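Local coordinates for purine catabolism protein pucG (Bacillus subtilis, PDB 3ISL), which catalyses the pyridoxal-phosphate-dependent transfer of an amino group from (S)-ureidoglycine to glyoxylate, giving oxalurate and glycine in purine breakdown, at residues 142-145 / 151-154; 120-125 / 317-322; 161-166 / 188-193. One frame throughout, in Å; residues are numbered along the deposited sequence.

All three contacts belong to the aminotransferase fold built round the mixed sheet, but they lie at different depths. Contact 1 is buried at the end of strand 139-143, beside the cofactor, and is made of two imidazoles with aliphatic groups over their faces, and one backbone hydrogen bond. Contact 2, partly buried and farther out, is a small apolar touch between two loops distant in sequence. These two are neighbours, with centres about 8 Å apart, and meet along strand 151-152, part of contact 1, whose Ile152 N lies 3.1 Å from Cys319 O, a probable hydrogen bond. Contact 3, also partly buried, joins helix 156-164 to the approach to strand 191-193 by charge and water.

Contact 1 of 3, residues 142-145 / 151-154; sequences MVHG and RIHP
Met142 and His153 cross at about a right angle, the methyl CE of the thioether set over the centre of one imidazole face in a CH-pi contact whose exact closeness is doubtful, with SD farther up, 4.9 Å from the ring centroid and still almost on the ring normal. The second pair, His144 and Ile152, runs side by side in the same direction. With CG1 anti to the backbone N (chi1 -168°), Ile152 lays CD1 over a face of the His144 ring, 3.8 Å from NE2. At the edge of that ring, in its plane, stand His153 O and a water 2.8 Å from NE2; Thr176 takes ND1, so both nitrogens have partners. Between the two ring contacts the backbones join: His153 N donates to His144 O at 2.9 Å, nearly straight and along the C=O axis. Gly145 and Ile152 then form an antiparallel, non-hydrogen-bonded pair in the two-stranded ribbon 145-146/151-152, which follows strand 139-143 of the large aminotransferase sheet. Gly145 CA lies 3.6 Å from Arg151 O, a CA-H...O contact. Val143 and Gly145 touch the bound pyridoxal phosphate, while Ile128 and Ile158, from helices 125-135 and 156-164, pack on both Met142 and His153.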
ATOM      1  N   MET A 142     -12.566  -9.597 -16.196  1.00 23.07           N
ATOM      2  CA  MET A 142     -11.845 -10.802 -16.547  1.00 25.18           C
ATOM      3  C   MET A 142     -10.327 -10.758 -16.262  1.00 24.07           C
ATOM      4  O   MET A 142      -9.723  -9.702 -16.339  1.00 23.43           O
ATOM      5  CB  MET A 142     -12.037 -11.021 -18.042  1.00 25.69           C
ATOM      6  CG  MET A 142     -12.032 -12.454 -18.448  1.00 29.04           C
ATOM      7  SD  MET A 142     -12.238 -12.479 -20.252  1.00 34.39           S
ATOM      8  CE  MET A 142     -11.632 -14.139 -20.503  1.00 28.85           C
ATOM      9  N   VAL A 143      -9.732 -11.921 -15.971  1.00 24.49           N
ATOM     10  CA  VAL A 143      -8.286 -12.041 -15.744  1.00 23.69           C
ATOM     11  C   VAL A 143      -7.617 -12.252 -17.140  1.00 24.03           C
ATOM     12  O   VAL A 143      -8.065 -13.077 -17.927  1.00 24.87           O
ATOM     13  CB  VAL A 143      -7.932 -13.217 -14.814  1.00 23.55           C
ATOM     14  CG1 VAL A 143      -6.358 -13.283 -14.578  1.00 21.86           C
ATOM     15  CG2 VAL A 143      -8.669 -13.131 -13.486  1.00 25.09           C
ATOM     16  N   HIS A 144      -6.589 -11.470 -17.455  1.00 23.13           N
ATOM     17  CA  HIS A 144      -5.782 -11.711 -18.696  1.00 23.60           C
ATOM     18  C   HIS A 144      -4.990 -13.005 -18.634  1.00 23.65           C
ATOM     19  O   HIS A 144      -5.092 -13.882 -19.551  1.00 25.36           O
ATOM     20  CB  HIS A 144      -4.822 -10.496 -18.974  1.00 21.40           C
ATOM     21  CG  HIS A 144      -4.156 -10.526 -20.328  1.00 23.03           C
ATOM     22  ND1 HIS A 144      -3.017  -9.798 -20.598  1.00 17.79           N
ATOM     23  CD2 HIS A 144      -4.424 -11.252 -21.455  1.00 21.36           C
ATOM     24  CE1 HIS A 144      -2.626 -10.039 -21.845  1.00 21.35           C
ATOM     25  NE2 HIS A 144      -3.491 -10.878 -22.409  1.00 20.16           N
ATOM     26  N   GLY A 145      -4.170 -13.131 -17.596  1.00 23.21           N
ATOM     27  CA  GLY A 145      -3.318 -14.320 -17.432  1.00 24.12           C
ATOM     28  C   GLY A 145      -3.551 -14.890 -16.017  1.00 26.12           C
ATOM     29  O   GLY A 145      -3.352 -14.177 -15.012  1.00 22.92           O
ATOM     30  N   ARG A 151      -2.601 -20.215 -17.803  1.00 24.09           N
ATOM     31  CA  ARG A 151      -3.236 -19.934 -19.099  1.00 24.59           C
ATOM     32  C   ARG A 151      -3.380 -18.455 -19.260  1.00 24.36           C
ATOM     33  O   ARG A 151      -3.573 -17.768 -18.293  1.00 22.87           O
ATOM     34  CB  ARG A 151      -4.626 -20.599 -19.241  1.00 24.05           C
ATOM     35  CG  ARG A 151      -4.581 -22.126 -19.127  1.00 27.37           C
ATOM     36  CD  ARG A 151      -3.785 -22.751 -20.274  1.00 28.86           C
ATOM     37  NE  ARG A 151      -2.385 -23.079 -20.038  1.00 36.53           N
ATOM     38  CZ  ARG A 151      -1.959 -23.853 -19.055  1.00 34.02           C
ATOM     39  NH1 ARG A 151      -2.850 -24.246 -18.193  1.00 36.89           N
ATOM     40  NH2 ARG A 151      -0.695 -24.198 -18.899  1.00 25.89           N
ATOM     41  N   ILE A 152      -3.152 -18.003 -20.489  1.00 24.30           N
ATOM     42  CA  ILE A 152      -3.407 -16.656 -20.919  1.00 24.02           C
ATOM     43  C   ILE A 152      -4.588 -16.699 -21.889  1.00 23.65           C
ATOM     44  O   ILE A 152      -4.691 -17.600 -22.766  1.00 23.54           O
ATOM     45  CB  ILE A 152      -2.114 -15.960 -21.483  1.00 23.64           C
ATOM     46  CG1 ILE A 152      -2.328 -14.457 -21.659  1.00 22.69           C
ATOM     47  CG2 ILE A 152      -1.567 -16.631 -22.695  1.00 22.88           C
ATOM     48  CD1 ILE A 152      -0.967 -13.656 -21.993  1.00 22.42           C
ATOM     49  N   HIS A 153      -5.499 -15.755 -21.686  1.00 23.84           N
ATOM     50  CA  HIS A 153      -6.783 -15.662 -22.457  1.00 23.96           C
ATOM     51  C   HIS A 153      -6.767 -14.559 -23.538  1.00 23.03           C
ATOM     52  O   HIS A 153      -6.379 -13.429 -23.215  1.00 22.82           O
ATOM     53  CB  HIS A 153      -7.927 -15.354 -21.490  1.00 24.93           C
ATOM     54  CG  HIS A 153      -9.235 -15.870 -21.967  1.00 27.29           C
ATOM     55  ND1 HIS A 153      -9.905 -16.896 -21.333  1.00 32.39           N
ATOM     56  CD2 HIS A 153      -9.939 -15.589 -23.082  1.00 25.75           C
ATOM     57  CE1 HIS A 153     -10.992 -17.193 -22.014  1.00 27.99           C
ATOM     58  NE2 HIS A 153     -11.031 -16.420 -23.085  1.00 31.46           N
ATOM     59  N   PRO A 154      -7.165 -14.874 -24.819  1.00 22.87           N
ATOM     60  CA  PRO A 154      -7.355 -13.854 -25.846  1.00 23.20           C
ATOM     61  C   PRO A 154      -8.401 -12.827 -25.398  1.00 23.92           C
ATOM     62  O   PRO A 154      -9.504 -13.199 -24.872  1.00 24.60           O
ATOM     63  CB  PRO A 154      -7.873 -14.672 -27.068  1.00 22.76           C
ATOM     64  CG  PRO A 154      -7.198 -15.981 -26.872  1.00 25.85           C
ATOM     65  CD  PRO A 154      -7.310 -16.230 -25.403  1.00 21.72           C
TER
HETATM   66  O   HOH W   1      -3.632 -12.135 -24.955  1.00 24.13           O

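Contact 2 of 3, residues 120-125 / 317-322; sequences GTVFDP and DSCKMP
Two loops of the aminotransferase fold meet here, 120-125 leading from strand 111-116 into helix 125-135 and 317-322 leading from helix 288-308 toward strand 324-328. The contact centres on Val122 and Cys319, whose CA atoms are 7.2 Å apart and whose CB atoms are directed at each other. Val122 CG1 touches Cys319 SG at 3.5 Å, and CG2 rests more loosely, 4.0 Å from Cys319 CB. The valine thus presents both branches of its fork to the thiol side chain. Cys319 SG sits between its own backbone N and carbonyl carbon (chi1 57°), which places the sulfur against Val122 CG1, with Gly120 O at the margin, 4.4 Å from SG. This is plain apolar packing, and the polar anchors belong to each loop separately: Asp124 OD1 caps helix 125-135 through Glu126 N, and Lys320 NZ pairs with Glu299. Strand 151-152 runs alongside the pair, with Arg151 against both Val122 and Cys319 and a backbone bond from Ile152 to Cys319, while Val122 also touches His153.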
ATOM      1  N   GLY A 120      -6.918 -25.122 -16.689  1.00 28.26           N
ATOM      2  CA  GLY A 120      -5.909 -25.568 -17.643  1.00 27.34           C
ATOM      3  C   GLY A 120      -6.346 -25.291 -19.071  1.00 28.36           C
ATOM      4  O   GLY A 120      -5.570 -25.487 -20.008  1.00 27.26           O
ATOM      5  N   THR A 121      -7.598 -24.863 -19.251  1.00 27.61           N
ATOM      6  CA  THR A 121      -8.081 -24.483 -20.574  1.00 28.71           C
ATOM      7  C   THR A 121      -8.563 -23.017 -20.488  1.00 28.21           C
ATOM      8  O   THR A 121      -8.496 -22.389 -19.383  1.00 28.18           O
ATOM      9  CB  THR A 121      -9.242 -25.426 -21.087  1.00 29.20           C
ATOM     10  OG1 THR A 121     -10.469 -25.069 -20.449  1.00 27.29           O
ATOM     11  CG2 THR A 121      -8.957 -26.941 -20.813  1.00 31.44           C
ATOM     12  N   VAL A 122      -9.038 -22.474 -21.614  1.00 26.62           N
ATOM     13  CA  VAL A 122      -9.651 -21.123 -21.660  1.00 26.35           C
ATOM     14  C   VAL A 122     -11.000 -21.231 -22.418  1.00 27.08           C
ATOM     15  O   VAL A 122     -11.248 -22.225 -23.057  1.00 26.67           O
ATOM     16  CB  VAL A 122      -8.723 -20.017 -22.326  1.00 27.14           C
ATOM     17  CG1 VAL A 122      -7.349 -19.874 -21.604  1.00 23.59           C
ATOM     18  CG2 VAL A 122      -8.527 -20.242 -23.867  1.00 26.17           C
ATOM     19  N   PHE A 123     -11.810 -20.177 -22.401  1.00 26.21           N
ATOM     20  CA  PHE A 123     -13.043 -20.084 -23.209  1.00 27.66           C
ATOM     21  C   PHE A 123     -12.797 -19.848 -24.710  1.00 27.41           C
ATOM     22  O   PHE A 123     -11.842 -19.186 -25.075  1.00 27.48           O
ATOM     23  CB  PHE A 123     -13.906 -18.928 -22.687  1.00 27.06           C
ATOM     24  CG  PHE A 123     -14.392 -19.142 -21.269  1.00 27.28           C
ATOM     25  CD1 PHE A 123     -15.548 -19.864 -21.031  1.00 26.19           C
ATOM     26  CD2 PHE A 123     -13.674 -18.633 -20.192  1.00 27.23           C
ATOM     27  CE1 PHE A 123     -16.018 -20.055 -19.715  1.00 26.86           C
ATOM     28  CE2 PHE A 123     -14.111 -18.782 -18.876  1.00 26.73           C
ATOM     29  CZ  PHE A 123     -15.300 -19.518 -18.630  1.00 25.67           C
ATOM     30  N   ASP A 124     -13.670 -20.382 -25.562  1.00 27.47           N
ATOM     31  CA  ASP A 124     -13.794 -19.877 -26.913  1.00 26.73           C
ATOM     32  C   ASP A 124     -14.422 -18.491 -26.740  1.00 25.74           C
ATOM     33  O   ASP A 124     -15.473 -18.441 -26.153  1.00 24.44           O
ATOM     34  CB  ASP A 124     -14.787 -20.745 -27.676  1.00 27.22           C
ATOM     35  CG  ASP A 124     -14.851 -20.373 -29.119  1.00 27.60           C
ATOM     36  OD1 ASP A 124     -14.825 -19.177 -29.447  1.00 27.97           O
ATOM     37  OD2 ASP A 124     -14.879 -21.264 -29.946  1.00 30.23           O
ATOM     38  N   PRO A 125     -13.806 -17.387 -27.283  1.00 25.88           N
ATOM     39  CA  PRO A 125     -14.409 -16.072 -27.084  1.00 25.45           C
ATOM     40  C   PRO A 125     -15.845 -15.974 -27.600  1.00 24.47           C
ATOM     41  O   PRO A 125     -16.606 -15.148 -27.071  1.00 24.41           O
ATOM     42  CB  PRO A 125     -13.481 -15.106 -27.905  1.00 24.58           C
ATOM     43  CG  PRO A 125     -12.115 -15.797 -27.867  1.00 26.33           C
ATOM     44  CD  PRO A 125     -12.532 -17.271 -28.038  1.00 25.41           C
ATOM     45  N   ASP A 317      -1.608 -26.399 -24.322  1.00 34.56           N
ATOM     46  CA  ASP A 317      -0.453 -25.784 -24.982  1.00 34.66           C
ATOM     47  C   ASP A 317      -0.849 -24.589 -25.884  1.00 33.05           C
ATOM     48  O   ASP A 317      -0.045 -23.712 -26.114  1.00 35.42           O
ATOM     49  CB  ASP A 317       0.413 -26.834 -25.736  1.00 34.47           C
ATOM     50  CG  ASP A 317      -0.316 -27.500 -26.920  1.00 40.01           C
ATOM     51  OD1 ASP A 317      -1.226 -26.908 -27.571  1.00 42.37           O
ATOM     52  OD2 ASP A 317       0.035 -28.671 -27.226  1.00 44.23           O
ATOM     53  N   SER A 318      -2.081 -24.503 -26.344  1.00 31.21           N
ATOM     54  CA  SER A 318      -2.436 -23.380 -27.239  1.00 30.12           C
ATOM     55  C   SER A 318      -2.634 -22.048 -26.526  1.00 29.43           C
ATOM     56  O   SER A 318      -2.524 -20.991 -27.132  1.00 30.61           O
ATOM     57  CB  SER A 318      -3.658 -23.706 -28.101  1.00 30.12           C
ATOM     58  OG  SER A 318      -4.788 -23.926 -27.283  1.00 30.93           O
ATOM     59  N   CYS A 319      -2.889 -22.084 -25.240  1.00 27.34           N
ATOM     60  CA  CYS A 319      -3.068 -20.854 -24.504  1.00 27.02           C
ATOM     61  C   CYS A 319      -2.081 -20.841 -23.319  1.00 25.82           C
ATOM     62  O   CYS A 319      -2.460 -20.461 -22.219  1.00 26.75           O
ATOM     63  CB  CYS A 319      -4.533 -20.747 -24.017  1.00 26.45           C
ATOM     64  SG  CYS A 319      -5.048 -22.206 -22.968  1.00 28.64           S
ATOM     65  N   LYS A 320      -0.819 -21.216 -23.537  1.00 23.63           N
ATOM     66  CA  LYS A 320       0.131 -21.251 -22.445  1.00 23.38           C
ATOM     67  C   LYS A 320       0.588 -19.815 -22.110  1.00 23.44           C
ATOM     68  O   LYS A 320       1.086 -19.111 -22.962  1.00 22.83           O
ATOM     69  CB  LYS A 320       1.376 -22.056 -22.746  1.00 23.82           C
ATOM     70  CG  LYS A 320       2.354 -22.076 -21.511  1.00 23.27           C
ATOM     71  CD  LYS A 320       3.732 -22.764 -21.862  1.00 27.14           C
ATOM     72  CE  LYS A 320       4.676 -22.648 -20.676  1.00 25.02           C
ATOM     73  NZ  LYS A 320       5.115 -21.211 -20.491  1.00 25.39           N
ATOM     74  N   MET A 321       0.442 -19.419 -20.865  1.00 23.13           N
ATOM     75  CA  MET A 321       1.004 -18.131 -20.430  1.00 23.56           C
ATOM     76  C   MET A 321       2.549 -18.144 -20.590  1.00 22.59           C
ATOM     77  O   MET A 321       3.216 -19.020 -20.053  1.00 23.08           O
ATOM     78  CB  MET A 321       0.623 -17.874 -18.965  1.00 23.54           C
ATOM     79  CG  MET A 321       0.777 -16.408 -18.529  1.00 28.26           C
ATOM     80  SD  MET A 321       0.106 -15.983 -16.869  1.00 34.76           S
ATOM     81  CE  MET A 321      -0.109 -17.547 -16.207  1.00 35.15           C
ATOM     82  N   PRO A 322       3.134 -17.155 -21.270  1.00 23.48           N
ATOM     83  CA  PRO A 322       4.597 -17.287 -21.560  1.00 25.54           C
ATOM     84  C   PRO A 322       5.449 -17.235 -20.275  1.00 26.21           C
ATOM     85  O   PRO A 322       6.442 -17.991 -20.168  1.00 26.18           O
ATOM     86  CB  PRO A 322       4.923 -16.066 -22.480  1.00 23.58           C
ATOM     87  CG  PRO A 322       3.547 -15.689 -23.089  1.00 25.93           C
ATOM     88  CD  PRO A 322       2.569 -15.929 -21.881  1.00 23.64           C
TER

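Contact 3 of 3, residues 161-166 / 188-193; sequences ACRTED and KIDAAI
Arg163 reaches from the last turn of helix 156-164 to Asp190, its NH2 forming a salt bridge with OD1 at 3.0 Å. The guanidinium and carboxylate planes are turned 39° apart, and OD1 lies oblique to the guanidinium, so the pair is not a flat two-pronged one. Over one face of the guanidinium, offset toward its rim, sits Lys188 CB, 3.8 Å from NH2. The arginine chain gets there by leaving with CG anti to the backbone N (chi1 -167°) and then bending at chi2 and chi3. Two waters extend the grip: one accepts from Arg163 NE at 2.9 Å, with Lys188 O and Asp190 OD2 in reach of its protons, and another lies at the guanidinium edge, in plane, 3.3 Å from NH2 and 2.7 Å from Ile189 O. Asp190 is itself positioned from outside, OD2 by Phe169 N and Arg214, OD1 by Asn212 ND2. Replacing Arg163 by alanine removes the guanidinium, which is likely to leave Asp190 OD1 without this cationic mate and both waters without this donor where the helix meets the lead-in to strand 191-193. Arg214 also pairs with Asp166, which ends the helix in a Schellman motif. With two arginines and a backbone N-H around it, the buried Asp190 carboxylate is likely to stay ionised, its charge offsetting the closeness of Arg163 and Arg214.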
ATOM      1  N   ALA A 161     -16.700  -6.890 -28.469  1.00 22.77           N
ATOM      2  CA  ALA A 161     -18.139  -7.125 -28.220  1.00 22.64           C
ATOM      3  C   ALA A 161     -18.595  -6.191 -27.070  1.00 22.08           C
ATOM      4  O   ALA A 161     -19.718  -5.730 -27.099  1.00 21.65           O
ATOM      5  CB  ALA A 161     -18.408  -8.608 -27.877  1.00 21.39           C
ATOM      6  N   CYS A 162     -17.722  -5.915 -26.088  1.00 21.19           N
ATOM      7  CA  CYS A 162     -18.100  -5.114 -24.877  1.00 23.06           C
ATOM      8  C   CYS A 162     -18.411  -3.709 -25.344  1.00 23.51           C
ATOM      9  O   CYS A 162     -19.449  -3.159 -24.987  1.00 25.26           O
ATOM     10  CB  CYS A 162     -16.992  -5.076 -23.794  1.00 21.02           C
ATOM     11  SG  CYS A 162     -16.806  -6.632 -22.884  1.00 23.84           S
ATOM     12  N   ARG A 163     -17.566  -3.174 -26.224  1.00 24.11           N
ATOM     13  CA  ARG A 163     -17.764  -1.840 -26.796  1.00 25.66           C
ATOM     14  C   ARG A 163     -19.118  -1.708 -27.577  1.00 27.53           C
ATOM     15  O   ARG A 163     -19.878  -0.766 -27.384  1.00 27.44           O
ATOM     16  CB  ARG A 163     -16.546  -1.485 -27.708  1.00 24.71           C
ATOM     17  CG  ARG A 163     -16.442   0.011 -28.129  1.00 25.86           C
ATOM     18  CD  ARG A 163     -16.261   0.974 -26.902  1.00 25.34           C
ATOM     19  NE  ARG A 163     -15.146   0.587 -26.004  1.00 27.62           N
ATOM     20  CZ  ARG A 163     -13.882   1.059 -26.058  1.00 29.10           C
ATOM     21  NH1 ARG A 163     -13.502   1.961 -26.963  1.00 30.01           N
ATOM     22  NH2 ARG A 163     -12.981   0.641 -25.192  1.00 23.14           N
ATOM     23  N   THR A 164     -19.397  -2.638 -28.472  1.00 28.95           N
ATOM     24  CA  THR A 164     -20.678  -2.616 -29.193  1.00 30.55           C
ATOM     25  C   THR A 164     -21.905  -2.820 -28.298  1.00 29.84           C
ATOM     26  O   THR A 164     -22.916  -2.178 -28.511  1.00 30.78           O
ATOM     27  CB  THR A 164     -20.725  -3.550 -30.459  1.00 31.33           C
ATOM     28  OG1 THR A 164     -21.126  -4.863 -30.094  1.00 38.28           O
ATOM     29  CG2 THR A 164     -19.421  -3.637 -31.165  1.00 29.52           C
ATOM     30  N   GLU A 165     -21.803  -3.676 -27.283  1.00 28.83           N
ATOM     31  CA  GLU A 165     -22.888  -3.887 -26.331  1.00 28.88           C
ATOM     32  C   GLU A 165     -22.901  -2.869 -25.192  1.00 29.02           C
ATOM     33  O   GLU A 165     -23.737  -2.970 -24.279  1.00 28.34           O
ATOM     34  CB  GLU A 165     -22.874  -5.309 -25.752  1.00 27.67           C
ATOM     35  CG  GLU A 165     -22.943  -6.410 -26.817  1.00 32.25           C
ATOM     36  CD  GLU A 165     -24.295  -6.458 -27.536  1.00 32.95           C
ATOM     37  OE1 GLU A 165     -25.356  -6.272 -26.907  1.00 34.77           O
ATOM     38  OE2 GLU A 165     -24.279  -6.659 -28.745  1.00 35.19           O
ATOM     39  N   ASP A 166     -21.957  -1.925 -25.225  1.00 28.89           N
ATOM     40  CA  ASP A 166     -21.898  -0.853 -24.234  1.00 29.88           C
ATOM     41  C   ASP A 166     -21.756  -1.438 -22.832  1.00 29.54           C
ATOM     42  O   ASP A 166     -22.372  -0.978 -21.888  1.00 30.30           O
ATOM     43  CB  ASP A 166     -23.100   0.116 -24.402  1.00 31.57           C
ATOM     44  CG  ASP A 166     -22.879   1.504 -23.702  1.00 35.01           C
ATOM     45  OD1 ASP A 166     -21.708   1.957 -23.481  1.00 32.76           O
ATOM     46  OD2 ASP A 166     -23.934   2.125 -23.392  1.00 34.05           O
ATOM     47  N   LYS A 188      -9.735  -2.716 -26.876  1.00 24.57           N
ATOM     48  CA  LYS A 188     -10.933  -2.066 -26.420  1.00 25.24           C
ATOM     49  C   LYS A 188     -11.170  -2.450 -24.959  1.00 25.16           C
ATOM     50  O   LYS A 188     -12.286  -2.777 -24.550  1.00 25.67           O
ATOM     51  CB  LYS A 188     -12.164  -2.464 -27.273  1.00 24.54           C
ATOM     52  CG  LYS A 188     -12.047  -2.222 -28.810  1.00 28.40           C
ATOM     53  CD  LYS A 188     -11.742  -0.804 -29.219  1.00 30.55           C
ATOM     54  CE  LYS A 188     -12.342  -0.461 -30.599  1.00 34.28           C
ATOM     55  NZ  LYS A 188     -11.943  -1.483 -31.582  1.00 34.86           N
ATOM     56  N   ILE A 189     -10.100  -2.432 -24.196  1.00 25.35           N
ATOM     57  CA  ILE A 189     -10.193  -2.546 -22.742  1.00 24.62           C
ATOM     58  C   ILE A 189     -10.511  -1.172 -22.171  1.00 24.44           C
ATOM     59  O   ILE A 189      -9.834  -0.148 -22.488  1.00 23.41           O
ATOM     60  CB  ILE A 189      -8.860  -3.110 -22.156  1.00 25.52           C
ATOM     61  CG1 ILE A 189      -8.594  -4.512 -22.713  1.00 23.58           C
ATOM     62  CG2 ILE A 189      -8.813  -3.002 -20.595  1.00 23.24           C
ATOM     63  CD1 ILE A 189      -7.165  -5.130 -22.242  1.00 20.42           C
ATOM     64  N   ASP A 190     -11.546  -1.145 -21.340  1.00 25.38           N
ATOM     65  CA  ASP A 190     -11.979   0.088 -20.702  1.00 25.76           C
ATOM     66  C   ASP A 190     -11.222   0.435 -19.419  1.00 26.06           C
ATOM     67  O   ASP A 190     -10.997   1.615 -19.124  1.00 27.21           O
ATOM     68  CB  ASP A 190     -13.496   0.037 -20.453  1.00 26.21           C
ATOM     69  CG  ASP A 190     -14.295  -0.157 -21.724  1.00 26.43           C
ATOM     70  OD1 ASP A 190     -14.294   0.800 -22.540  1.00 22.90           O
ATOM     71  OD2 ASP A 190     -14.934  -1.249 -21.885  1.00 25.90           O
ATOM     72  N   ALA A 191     -10.882  -0.574 -18.624  1.00 25.25           N
ATOM     73  CA  ALA A 191     -10.026  -0.397 -17.499  1.00 24.81           C
ATOM     74  C   ALA A 191      -9.129  -1.593 -17.358  1.00 26.30           C
ATOM     75  O   ALA A 191      -9.576  -2.770 -17.583  1.00 27.61           O
ATOM     76  CB  ALA A 191     -10.861  -0.149 -16.165  1.00 26.55           C
ATOM     77  N   ALA A 192      -7.846  -1.333 -17.011  1.00 25.98           N
ATOM     78  CA  ALA A 192      -6.861  -2.417 -16.818  1.00 25.56           C
ATOM     79  C   ALA A 192      -6.141  -2.122 -15.516  1.00 25.08           C
ATOM     80  O   ALA A 192      -5.850  -0.994 -15.227  1.00 23.12           O
ATOM     81  CB  ALA A 192      -5.834  -2.485 -17.956  1.00 23.44           C
ATOM     82  N   ILE A 193      -5.825  -3.165 -14.755  1.00 25.56           N
ATOM     83  CA  ILE A 193      -5.097  -2.955 -13.545  1.00 24.71           C
ATOM     84  C   ILE A 193      -3.898  -3.839 -13.622  1.00 24.83           C
ATOM     85  O   ILE A 193      -3.992  -5.043 -13.928  1.00 25.64           O
ATOM     86  CB  ILE A 193      -5.933  -3.401 -12.291  1.00 25.03           C
ATOM     87  CG1 ILE A 193      -7.311  -2.702 -12.230  1.00 24.25           C
ATOM     88  CG2 ILE A 193      -5.061  -3.303 -11.021  1.00 24.09           C
ATOM     89  CD1 ILE A 193      -8.575  -3.593 -12.739  1.00 26.14           C
TER
HETATM   90  O   HOH W   2     -15.140  -1.906 -24.560  1.00 21.16           O
HETATM   91  O   HOH W   3      -9.803   1.334 -24.749  1.00 38.36           O